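Local coordinates for protein alkaline serine protease (Thermobifida fusca, PDB 2PFE) that probably cleaves proteins as a secreted serine endopeptidase of the chymotrypsin-like peptidase S1 family, here as the mature protease domain of a longer precursor, at residues V97-G101 with A102-W106; C36-T39 with G40-V43. All blocks are in the same frame, centred on the assembly; numbering follows the deposited sequence.

Contact 1: V97-G101 with A102-W106; sequences VCRSG and ATTGW
Arg-99 reaches alongside the end of its strand to Thr-104, and its NH1 donates a hydrogen bond of 2.8 Å to Thr-104 OG1 with an angle of 142° at the hydrogen. The hydroxyl lies near the guanidinium edge, slightly out of its plane, and the two side chains cross at about a right angle. A first torsion of 51°, with CG wedged between backbone N and carbonyl carbon, and bends at the next two bonds carry the arginine forward along the strand, toward the turn. Asp-139 joins the group from outside through a salt bridge with Arg-99 NH2 and a hydrogen bond with Thr-104 OG1, while Cys-134 O takes a further bond from NH1.

Two backbone bonds close the beta hairpin of strands 96-101 and 105-113: Gly-101 N to Gly-105 O and Gly-105 N to Gly-101 O, each 2.9 Å. Gly-105, at a phi of 72°, turns the chain into the second strand. At the neighbouring non-hydrogen-bonded pair, Ser-100 and Trp-106, the strands are tied by CA-H...O contacts, Trp-106 CA lying 3.3 Å from Arg-99 O.

Farther along, Cys-98 CB sits over one face of the Trp-106 indole, toward its rim, 3.4 Å from CZ2. Cys-98 SG lies 4.4 Å from the centroid of the five-membered ring of Trp-106 in an oblique sulfur-aromatic contact, and its disulfide to Cys-108 fixes it there. Arg-77 adds a cation-pi interaction to the indole.

The chemistry thus differs along the hairpin: a charged network at the turn, in which Asp-139 would probably offset the arginine's charge and hold its guanidinium in place, gives way to sulfur and aromatic packing braced by a covalent bond.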
loop_
_atom_site.group_PDB
_atom_site.type_symbol
_atom_site.label_atom_id
_atom_site.label_comp_id
_atom_site.label_asym_id
_atom_site.label_seq_id
_atom_site.Cartn_x
_atom_site.Cartn_y
_atom_site.Cartn_z
ATOM N N VAL A 97 -12.543 -6.382 4.133
ATOM C CA VAL A 97 -11.163 -5.976 4.023
ATOM C C VAL A 97 -11.049 -4.607 4.694
ATOM O O VAL A 97 -12.026 -3.845 4.745
ATOM C CB VAL A 97 -10.723 -5.950 2.534
ATOM C CG1 VAL A 97 -11.456 -4.847 1.755
ATOM C CG2 VAL A 97 -9.210 -5.830 2.377
ATOM N N CYS A 98 -9.874 -4.309 5.240
ATOM C CA CYS A 98 -9.618 -2.989 5.812
ATOM C C CYS A 98 -8.320 -2.439 5.275
ATOM O O CYS A 98 -7.415 -3.204 4.925
ATOM C CB CYS A 98 -9.515 -3.057 7.330
ATOM S SG CYS A 98 -11.000 -3.681 8.192
ATOM N N ARG A 99 -8.247 -1.114 5.197
ATOM C CA ARG A 99 -7.035 -0.403 4.805
ATOM C C ARG A 99 -6.587 0.568 5.886
ATOM O O ARG A 99 -7.390 1.046 6.705
ATOM C CB ARG A 99 -7.224 0.353 3.477
ATOM C CG ARG A 99 -8.464 1.257 3.382
ATOM C CD ARG A 99 -8.209 2.482 2.489
ATOM N NE ARG A 99 -7.216 3.337 3.119
ATOM C CZ ARG A 99 -7.518 4.308 3.980
ATOM N NH1 ARG A 99 -8.784 4.621 4.236
ATOM N NH2 ARG A 99 -6.551 4.985 4.588
ATOM N N SER A 100 -5.283 0.827 5.888
ATOM C CA SER A 100 -4.663 1.783 6.793
ATOM C C SER A 100 -3.931 2.855 6.009
ATOM O O SER A 100 -3.228 2.554 5.066
ATOM C CB SER A 100 -3.681 1.062 7.721
ATOM O OG SER A 100 -3.073 1.948 8.655
ATOM N N GLY A 101 -4.095 4.114 6.412
ATOM C CA GLY A 101 -3.365 5.201 5.754
ATOM C C GLY A 101 -3.252 6.440 6.605
ATOM O O GLY A 101 -4.000 6.618 7.561
ATOM N N ALA A 102 -2.314 7.301 6.234
ATOM C CA ALA A 102 -1.914 8.429 7.085
ATOM C C ALA A 102 -2.974 9.499 7.240
ATOM O O ALA A 102 -2.969 10.245 8.226
ATOM C CB ALA A 102 -0.640 9.060 6.554
ATOM N N THR A 103 -3.872 9.592 6.265
ATOM C CA THR A 103 -4.863 10.661 6.287
ATOM C C THR A 103 -6.154 10.264 7.009
ATOM O O THR A 103 -6.679 11.032 7.826
ATOM C CB THR A 103 -5.162 11.175 4.880
ATOM O OG1 THR A 103 -3.955 11.685 4.325
ATOM C CG2 THR A 103 -6.160 12.311 4.906
ATOM N N THR A 104 -6.660 9.066 6.709
ATOM C CA THR A 104 -7.951 8.655 7.265
ATOM C C THR A 104 -7.892 7.518 8.290
ATOM O O THR A 104 -8.938 7.077 8.763
ATOM C CB THR A 104 -8.932 8.279 6.166
ATOM O OG1 THR A 104 -8.422 7.162 5.426
ATOM C CG2 THR A 104 -9.187 9.474 5.250
ATOM N N GLY A 105 -6.688 7.045 8.609
ATOM C CA GLY A 105 -6.531 5.953 9.562
ATOM C C GLY A 105 -6.982 4.611 9.017
ATOM O O GLY A 105 -6.634 4.236 7.893
ATOM N N TRP A 106 -7.777 3.908 9.821
ATOM C CA TRP A 106 -8.280 2.560 9.522
ATOM C C TRP A 106 -9.707 2.619 9.048
ATOM O O TRP A 106 -10.589 3.183 9.725
ATOM C CB TRP A 106 -8.187 1.725 10.803
ATOM C CG TRP A 106 -8.531 0.271 10.722
ATOM C CD1 TRP A 106 -9.726 -0.301 11.020
ATOM C CD2 TRP A 106 -7.635 -0.802 10.402
ATOM N NE1 TRP A 106 -9.643 -1.675 10.889
ATOM C CE2 TRP A 106 -8.366 -2.005 10.519
ATOM C CE3 TRP A 106 -6.285 -0.863 10.031
ATOM C CZ2 TRP A 106 -7.794 -3.258 10.266
ATOM C CZ3 TRP A 106 -5.714 -2.107 9.792
ATOM C CH2 TRP A 106 -6.470 -3.284 9.904
#

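Contact 2: C36-T39 with G40-V43; sequences CGST and GTRV
Ser-38 and Thr-41 meet across a type II beta turn, a local contact at the surface of the protein. The turn lies in the loop that leaves strand 27-32 and leads into strand 42-43, an outer strand of the antiparallel sheet that carries strands 48-54 and 60-65. Just before it in the chain come His-35, predicted to belong to the charge relay system, and Cys-36, whose disulfide to Cys-16 ties the start of the loop to another part of the chain.

The turn is closed in the usual way, by the backbone of its fourth residue returning to the carbonyl of its first: Thr-41 N donates to Ser-38 O at 3.0 Å, with an angle of 157° at the hydrogen. Thr-39 and Gly-40 occupy the corner. With a phi of 98°, Gly-40 takes the third position of a type II turn, a place that suits glycine because Thr-39 O lies where a side chain would start. The side chain of Thr-39 starts away from the rest of the turn, although its CG2 comes within 3.4 Å of Gly-40 N.

Backbone hydrogen bonds of Gly-40 and Thr-41 with Val-50 join the turn itself to strand 48-54, and the Thr-41 side chain also rests on Val-50.

What distinguishes this turn from a plain one is the second use of the same carbonyl. The hydroxyl of Thr-41 lies beside its own backbone N (chi1 -63°), which points both donors the same way. Ser-38 O is therefore gripped twice by one residue, and the hydroxyl bond is the shorter, with Thr-41 OG1 2.7 Å from Ser-38 O.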
loop_
_atom_site.group_PDB
_atom_site.type_symbol
_atom_site.label_atom_id
_atom_site.label_comp_id
_atom_site.label_asym_id
_atom_site.label_seq_id
_atom_site.Cartn_x
_atom_site.Cartn_y
_atom_site.Cartn_z
ATOM N N CYS A 36 3.114 6.864 -6.406
ATOM C CA CYS A 36 3.741 7.724 -5.387
ATOM C C CYS A 36 5.109 8.256 -5.841
ATOM O O CYS A 36 5.579 9.281 -5.361
ATOM C CB CYS A 36 3.803 7.014 -4.033
ATOM S SG CYS A 36 2.137 6.848 -3.290
ATOM N N GLY A 37 5.721 7.621 -6.828
ATOM C CA GLY A 37 7.015 8.107 -7.297
ATOM C C GLY A 37 7.660 7.090 -8.197
ATOM O O GLY A 37 7.546 5.874 -7.976
ATOM N N SER A 38 8.349 7.589 -9.221
ATOM C CA SER A 38 8.988 6.709 -10.177
ATOM C C SER A 38 10.352 6.276 -9.642
ATOM O O SER A 38 10.857 6.837 -8.669
ATOM C CB SER A 38 9.099 7.388 -11.542
ATOM O OG SER A 38 9.771 8.621 -11.414
ATOM N N THR A 39 10.924 5.260 -10.278
ATOM C CA THR A 39 12.189 4.678 -9.867
ATOM C C THR A 39 13.269 5.755 -9.712
ATOM O O THR A 39 13.466 6.600 -10.598
ATOM C CB THR A 39 12.624 3.574 -10.871
ATOM O OG1 THR A 39 11.576 2.601 -10.992
ATOM C CG2 THR A 39 13.880 2.878 -10.407
ATOM N N GLY A 40 13.933 5.747 -8.560
ATOM C CA GLY A 40 14.997 6.714 -8.280
ATOM C C GLY A 40 14.557 7.907 -7.441
ATOM O O GLY A 40 15.401 8.677 -6.969
ATOM N N THR A 41 13.247 8.073 -7.261
ATOM C CA THR A 41 12.713 9.156 -6.422
ATOM C C THR A 41 13.234 9.043 -4.986
ATOM O O THR A 41 13.097 7.993 -4.359
ATOM C CB THR A 41 11.162 9.145 -6.379
ATOM O OG1 THR A 41 10.625 9.381 -7.687
ATOM C CG2 THR A 41 10.624 10.220 -5.418
ATOM N N ARG A 42 13.822 10.122 -4.467
ATOM C CA ARG A 42 14.240 10.173 -3.065
ATOM C C ARG A 42 13.025 10.397 -2.166
ATOM O O ARG A 42 12.138 11.184 -2.502
ATOM C CB ARG A 42 15.263 11.273 -2.848
ATOM N N VAL A 43 12.974 9.679 -1.048
ATOM C CA VAL A 43 11.919 9.868 -0.043
ATOM C C VAL A 43 12.529 10.164 1.331
ATOM O O VAL A 43 13.711 9.900 1.567
ATOM C CB VAL A 43 10.882 8.676 0.015
ATOM C CG1 VAL A 43 10.343 8.348 -1.360
ATOM C CG2 VAL A 43 11.481 7.437 0.664
#

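Overall arrangement
Contacts 1 and 2 illustrate how short-range links in each half of a chymotrypsin-like fold can flank a shared active site. Their centres stand 22 Å apart on opposite sides of the chain's centre, and their nearest atoms are about 10 Å apart, so they do not touch. Contact 1 belongs to the closed barrel and is nearer the inhibitor: the Arg-99 side chain is about 6 Å from the bound sulfonyl fluoride, and the Thr-103 side chain is about 8 Å from that of Ser-140, also predicted for the charge relay. Contact 2, in the other sheet, adjoins the remaining predicted charge-relay residues: Gly-37 lies about 7 Å from the His-35 side chain and about 8 Å from that of Asp-59.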